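Local atomic coordinates of 3'-5'-exonuclease (Saccharomyces cerevisiae, PDB entry 3E2V), a protein that probably cuts double-stranded DNA as a magnesium-dependent nuclease of the TatD family, incising it internally and trimming it from the 3' end. Residues A[252-257]-A[299-304]; A[13-18]-A[387-392]. All blocks are in the same frame, centred on the assembly; numbering follows the deposited sequence.

Interaction 1 (A[252-257]-A[299-304]); sequences VHSFTG and LLETDA. With MG (magnesium ion), chain E.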
loop_
_atom_site.group_PDB
_atom_site.type_symbol
_atom_site.label_atom_id
_atom_site.label_comp_id
_atom_site.label_asym_id
_atom_site.label_seq_id
_atom_site.Cartn_x
_atom_site.Cartn_y
_atom_site.Cartn_z
ATOM N N VAL A 252 -1.109 -5.478 -6.230
ATOM C CA VAL A 252 0.271 -5.673 -5.825
ATOM C C VAL A 252 0.955 -4.310 -5.722
ATOM O O VAL A 252 1.361 -3.728 -6.736
ATOM C CB VAL A 252 1.023 -6.629 -6.806
ATOM C CG1 VAL A 252 2.465 -6.897 -6.305
ATOM C CG2 VAL A 252 0.252 -7.943 -7.016
ATOM N N HIS A 253 1.084 -3.828 -4.487
ATOM C CA HIS A 253 1.609 -2.492 -4.141
ATOM C C HIS A 253 3.094 -2.371 -4.470
ATOM O O HIS A 253 3.859 -3.340 -4.365
ATOM C CB HIS A 253 1.315 -2.235 -2.619
ATOM C CG HIS A 253 2.108 -1.143 -1.943
ATOM N ND1 HIS A 253 2.135 0.168 -2.381
ATOM C CD2 HIS A 253 2.829 -1.166 -0.787
ATOM C CE1 HIS A 253 2.873 0.895 -1.554
ATOM N NE2 HIS A 253 3.313 0.109 -0.584
ATOM N N SER A 254 3.505 -1.177 -4.884
ATOM C CA SER A 254 4.930 -0.830 -4.913
ATOM C C SER A 254 5.791 -1.858 -5.661
ATOM O O SER A 254 6.784 -2.363 -5.133
ATOM C CB SER A 254 5.443 -0.630 -3.474
ATOM O OG SER A 254 6.716 0.010 -3.498
ATOM N N PHE A 255 5.384 -2.176 -6.890
ATOM C CA PHE A 255 6.063 -3.199 -7.664
ATOM C C PHE A 255 7.426 -2.751 -8.190
ATOM O O PHE A 255 7.530 -1.725 -8.870
ATOM C CB PHE A 255 5.200 -3.627 -8.846
ATOM C CG PHE A 255 5.849 -4.690 -9.678
ATOM C CD1 PHE A 255 5.916 -5.999 -9.199
ATOM C CD2 PHE A 255 6.433 -4.390 -10.905
ATOM C CE1 PHE A 255 6.523 -7.006 -9.949
ATOM C CE2 PHE A 255 7.055 -5.412 -11.660
ATOM C CZ PHE A 255 7.092 -6.706 -11.174
ATOM N N THR A 256 8.461 -3.552 -7.911
ATOM C CA THR A 256 9.818 -3.235 -8.390
ATOM C C THR A 256 10.524 -4.467 -8.969
ATOM O O THR A 256 11.759 -4.476 -9.113
ATOM C CB THR A 256 10.703 -2.664 -7.261
ATOM O OG1 THR A 256 10.835 -3.651 -6.240
ATOM C CG2 THR A 256 10.102 -1.380 -6.669
ATOM N N GLY A 257 9.747 -5.491 -9.311
ATOM C CA GLY A 257 10.295 -6.755 -9.794
ATOM C C GLY A 257 10.710 -6.783 -11.258
ATOM O O GLY A 257 10.690 -5.774 -11.974
ATOM N N LEU A 299 -1.876 0.991 -11.387
ATOM C CA LEU A 299 -2.362 1.977 -10.419
ATOM C C LEU A 299 -1.210 2.838 -9.949
ATOM O O LEU A 299 -0.074 2.374 -9.895
ATOM C CB LEU A 299 -3.008 1.284 -9.214
ATOM C CG LEU A 299 -4.087 0.261 -9.581
ATOM C CD1 LEU A 299 -4.600 -0.384 -8.310
ATOM C CD2 LEU A 299 -5.246 0.887 -10.381
ATOM N N LEU A 300 -1.496 4.103 -9.645
ATOM C CA LEU A 300 -0.443 5.046 -9.260
ATOM C C LEU A 300 -0.433 5.255 -7.753
ATOM O O LEU A 300 -1.482 5.236 -7.090
ATOM C CB LEU A 300 -0.686 6.394 -9.949
ATOM C CG LEU A 300 -0.652 6.394 -11.474
ATOM C CD1 LEU A 300 -1.098 7.758 -12.027
ATOM C CD2 LEU A 300 0.767 6.085 -11.900
ATOM N N GLU A 301 0.762 5.495 -7.218
ATOM C CA GLU A 301 0.953 5.703 -5.784
ATOM C C GLU A 301 2.247 6.435 -5.581
ATOM O O GLU A 301 3.118 6.431 -6.468
ATOM C CB GLU A 301 1.006 4.380 -5.005
ATOM C CG GLU A 301 1.547 3.210 -5.815
ATOM C CD GLU A 301 2.073 2.080 -4.936
ATOM O OE1 GLU A 301 2.925 2.351 -4.068
ATOM O OE2 GLU A 301 1.649 0.932 -5.137
ATOM N N THR A 302 2.373 7.081 -4.422
ATOM C CA THR A 302 3.645 7.731 -4.079
ATOM C C THR A 302 4.500 6.910 -3.119
ATOM O O THR A 302 5.737 6.994 -3.144
ATOM C CB THR A 302 3.472 9.132 -3.429
ATOM O OG1 THR A 302 2.701 9.027 -2.217
ATOM C CG2 THR A 302 2.864 10.136 -4.402
ATOM N N ASP A 303 3.861 6.113 -2.256
ATOM C CA ASP A 303 4.554 5.486 -1.107
ATOM C C ASP A 303 5.128 6.537 -0.160
ATOM O O ASP A 303 6.022 6.226 0.646
ATOM C CB ASP A 303 5.631 4.475 -1.551
ATOM C CG ASP A 303 5.853 3.390 -0.523
ATOM O OD1 ASP A 303 4.854 2.941 0.095
ATOM O OD2 ASP A 303 7.023 2.979 -0.334
ATOM N N ALA A 304 4.591 7.759 -0.228
ATOM C CA ALA A 304 5.099 8.838 0.644
ATOM C C ALA A 304 5.106 8.352 2.112
ATOM O O ALA A 304 4.160 7.687 2.560
ATOM C CB ALA A 304 4.264 10.054 0.486
HETATM MG MG MG E . 4.852 0.817 0.837
HETATM O O HOH W 1 6.527 0.235 -0.111
HETATM O O HOH W 2 6.063 1.471 2.371
HETATM O O HOH W 3 3.285 1.211 2.111
HETATM O O HOH W 4 5.106 -1.608 1.671
#

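Interaction 2 (A[13-18]-A[387-392]); sequences KYYDIG and TTCKIF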
loop_
_atom_site.group_PDB
_atom_site.type_symbol
_atom_site.label_atom_id
_atom_site.label_comp_id
_atom_site.label_asym_id
_atom_site.label_seq_id
_atom_site.Cartn_x
_atom_site.Cartn_y
_atom_site.Cartn_z
ATOM N N LYS A 13 -7.338 14.209 -11.978
ATOM C CA LYS A 13 -7.692 13.637 -10.674
ATOM C C LYS A 13 -6.746 12.489 -10.365
ATOM O O LYS A 13 -6.584 11.582 -11.175
ATOM C CB LYS A 13 -9.141 13.127 -10.659
ATOM C CG LYS A 13 -10.206 14.168 -11.013
ATOM C CD LYS A 13 -11.572 13.501 -11.059
ATOM C CE LYS A 13 -12.595 14.348 -11.825
ATOM N NZ LYS A 13 -13.860 13.584 -12.059
ATOM N N TYR A 14 -6.127 12.527 -9.183
ATOM C CA TYR A 14 -5.235 11.434 -8.733
ATOM C C TYR A 14 -5.770 10.753 -7.483
ATOM O O TYR A 14 -6.413 11.380 -6.641
ATOM C CB TYR A 14 -3.827 11.963 -8.426
ATOM C CG TYR A 14 -3.172 12.744 -9.539
ATOM C CD1 TYR A 14 -2.673 12.090 -10.678
ATOM C CD2 TYR A 14 -2.996 14.119 -9.435
ATOM C CE1 TYR A 14 -2.064 12.804 -11.700
ATOM C CE2 TYR A 14 -2.371 14.856 -10.463
ATOM C CZ TYR A 14 -1.921 14.192 -11.591
ATOM O OH TYR A 14 -1.293 14.910 -12.588
ATOM N N TYR A 15 -5.464 9.459 -7.370
ATOM C CA TYR A 15 -5.897 8.639 -6.255
ATOM C C TYR A 15 -4.660 7.880 -5.800
ATOM O O TYR A 15 -4.249 6.893 -6.438
ATOM C CB TYR A 15 -6.978 7.678 -6.739
ATOM C CG TYR A 15 -7.842 7.015 -5.702
ATOM C CD1 TYR A 15 -9.196 6.843 -5.973
ATOM C CD2 TYR A 15 -7.331 6.497 -4.502
ATOM C CE1 TYR A 15 -10.028 6.212 -5.088
ATOM C CE2 TYR A 15 -8.190 5.862 -3.568
ATOM C CZ TYR A 15 -9.542 5.726 -3.908
ATOM O OH TYR A 15 -10.454 5.123 -3.074
ATOM N N ASP A 16 -4.041 8.363 -4.716
ATOM C CA ASP A 16 -2.786 7.766 -4.240
ATOM C C ASP A 16 -3.113 6.516 -3.447
ATOM O O ASP A 16 -3.674 6.612 -2.355
ATOM C CB ASP A 16 -2.033 8.780 -3.370
ATOM C CG ASP A 16 -0.625 8.331 -2.986
ATOM O OD1 ASP A 16 -0.266 7.134 -3.148
ATOM O OD2 ASP A 16 0.133 9.212 -2.502
ATOM N N ILE A 17 -2.790 5.341 -3.988
ATOM C CA ILE A 17 -3.137 4.082 -3.289
ATOM C C ILE A 17 -2.123 3.696 -2.227
ATOM O O ILE A 17 -2.315 2.688 -1.551
ATOM C CB ILE A 17 -3.367 2.887 -4.263
ATOM C CG1 ILE A 17 -2.062 2.419 -4.909
ATOM C CG2 ILE A 17 -4.394 3.288 -5.318
ATOM C CD1 ILE A 17 -2.115 0.989 -5.469
ATOM N N GLY A 18 -1.089 4.526 -2.049
ATOM C CA GLY A 18 0.001 4.192 -1.139
ATOM C C GLY A 18 0.475 5.363 -0.315
ATOM O O GLY A 18 1.605 5.837 -0.478
ATOM N N THR A 387 -10.053 3.411 -12.907
ATOM C CA THR A 387 -9.735 2.065 -12.441
ATOM C C THR A 387 -9.558 2.022 -10.919
ATOM O O THR A 387 -10.071 1.113 -10.254
ATOM C CB THR A 387 -8.512 1.520 -13.176
ATOM O OG1 THR A 387 -8.811 1.508 -14.584
ATOM C CG2 THR A 387 -8.225 0.097 -12.750
ATOM N N THR A 388 -8.860 3.015 -10.366
ATOM C CA THR A 388 -8.636 3.041 -8.928
ATOM C C THR A 388 -9.943 3.232 -8.161
ATOM O O THR A 388 -10.178 2.576 -7.142
ATOM C CB THR A 388 -7.622 4.135 -8.546
ATOM O OG1 THR A 388 -6.435 3.961 -9.332
ATOM C CG2 THR A 388 -7.217 4.010 -7.084
ATOM N N CYS A 389 -10.787 4.142 -8.646
ATOM C CA CYS A 389 -12.091 4.364 -8.008
ATOM C C CYS A 389 -12.929 3.090 -7.986
ATOM O O CYS A 389 -13.613 2.818 -7.006
ATOM C CB CYS A 389 -12.878 5.471 -8.693
ATOM S SG CYS A 389 -12.256 7.114 -8.379
ATOM N N LYS A 390 -12.897 2.321 -9.067
ATOM C CA LYS A 390 -13.659 1.065 -9.119
ATOM C C LYS A 390 -13.174 0.087 -8.053
ATOM O O LYS A 390 -13.962 -0.616 -7.417
ATOM C CB LYS A 390 -13.604 0.435 -10.518
ATOM C CG LYS A 390 -14.482 1.160 -11.565
ATOM C CD LYS A 390 -14.672 0.344 -12.854
ATOM C CE LYS A 390 -13.427 0.282 -13.717
ATOM N NZ LYS A 390 -13.721 -0.383 -15.026
ATOM N N ILE A 391 -11.868 0.067 -7.831
ATOM C CA ILE A 391 -11.305 -0.879 -6.873
ATOM C C ILE A 391 -11.577 -0.485 -5.417
ATOM O O ILE A 391 -12.050 -1.305 -4.633
ATOM C CB ILE A 391 -9.788 -1.040 -7.085
ATOM C CG1 ILE A 391 -9.511 -1.660 -8.464
ATOM C CG2 ILE A 391 -9.168 -1.906 -5.987
ATOM C CD1 ILE A 391 -8.017 -1.627 -8.864
ATOM N N PHE A 392 -11.283 0.767 -5.065
ATOM C CA PHE A 392 -11.297 1.183 -3.665
ATOM C C PHE A 392 -12.516 2.018 -3.261
ATOM O O PHE A 392 -12.824 2.145 -2.072
ATOM C CB PHE A 392 -9.995 1.897 -3.323
ATOM C CG PHE A 392 -8.785 1.015 -3.422
ATOM C CD1 PHE A 392 -8.620 -0.032 -2.531
ATOM C CD2 PHE A 392 -7.799 1.236 -4.388
ATOM C CE1 PHE A 392 -7.505 -0.860 -2.590
ATOM C CE2 PHE A 392 -6.680 0.419 -4.463
ATOM C CZ PHE A 392 -6.527 -0.640 -3.578
HETATM O O HOH W 5 -3.991 5.365 -8.956
#

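Interaction 1 (A[252-257]-A[299-304])
His-253 and Ser-254, just past the end of strand 250-252, face Glu-301 and Asp-303, just past strand 298-300; the chains come nearest at Ser-254 and Asp-303, whose CA atoms are 7.4 Å apart. Ser-254 N donates to Glu-301 OE2 over 2.8 Å. The same oxygen accepts from His-253 ND1 at 2.9 Å, both donors on its syn side but at opposite faces of the carboxylate, whose plane lies within 9° of the imidazole. This grip fixes the ring's rotation and makes Glu-301 a second-shell residue, for across the ring His-253 NE2 binds the magnesium ion at 2.2 Å. Asp-303 OD1 is the other protein ligand in this model, also at 2.2 Å, its carboxylate turned 65° from the imidazole. Four waters, one of them distant at 2.6 Å from the magnesium, complete the six, and another also donates to Asp-303 OD2. Glu-161, a magnesium-binding residue close to His-253, holds no metal here. Ser-254 CB lies over one face of the His-253 ring. Such a histidine and aspartate at the C-terminal ends of barrel strands are characteristic of TatD nucleases. Asn-277 ND2 is hydrogen-bonded to Glu-301 OE1 and Ser-254 OG, while Asn-20 donates to Asp-303 OD1. Strand 272-276 runs between 250-252 and 298-300 in the sheet, and helices 362-373 and 377-392 pack against Leu-300.

Interaction 2 (A[13-18]-A[387-392])
Tyr-15 projects from strand 14-16 onto helix 377-392, whose last turns pass the strand with axes 9.2 Å apart at 46°. This helix, which also reaches Leu-56 and Pro-198, appears to plug the N-terminal end of the TIM-type barrel, while helix 362-373 meets Tyr-14 and Asp-16 on the strand's other face. The Tyr-15 ring, swung out with CG anti to the backbone N (chi1 -163°), receives the methyl of Thr-388 over one face: CG2 stands 3.6 Å from the ring centroid, a CH-pi contact displaced toward the CG side. Cys-389 approaches the same ring differently, its SG at the edge in the ring plane and 3.9 Å from Tyr-15 CD1. Tyr-15 OH lies 3.3 Å from Phe-392 CB and hydrogen-bonds to the carbonyl of Gly-393, just past the helix. The backbone carbonyl of Tyr-15 is tied to the helix through one water, which donates both to Tyr-15 O and, at 2.8 Å, to Thr-388 OG1; that hydroxyl is also bonded to Thr-384 O one turn earlier. Asp-16 points away, and its OD1 accepts from Gly-18 N in an Asx turn where the strand bends. Ile-17 turns back to the helix. Its CG2 meets Thr-388 CG2 at 3.4 Å, a tight methyl pair, and lies 3.8 Å from Phe-392 CE2. An alanine in place of Tyr-15 is likely to leave the Thr-388 methyl without its aromatic face and the Gly-393 carbonyl without this hydroxyl partner. With no direct hydrogen bond between 13-18 and 387-392, the join depends on the fit of methyls, sulfur and rings, helped by the water bridge and the tyrosine hydroxyl's bond to Gly-393.

In the fold
Both interactions are buried and meet at the seam of the TIM-type barrel, where strands 14-16 and 298-300 are the first and last of the eight in sequence. Interaction 1 is polar and lies among the loops at the C-terminal ends of the strands, where hydrogen bonds to a carboxylate and the bonds to the metal define the arrangement; interaction 2 is largely apolar and packs the closing helix 377-392 against the first strand. They touch directly: Thr-302 OG1 is 2.6 Å from Asp-16 OD2, a probable hydrogen bond, and Leu-299 packs on Thr-388. Ile-17, about 9 Å from the magnesium ion by its side chain, belongs to the helix packing yet also touches Glu-301.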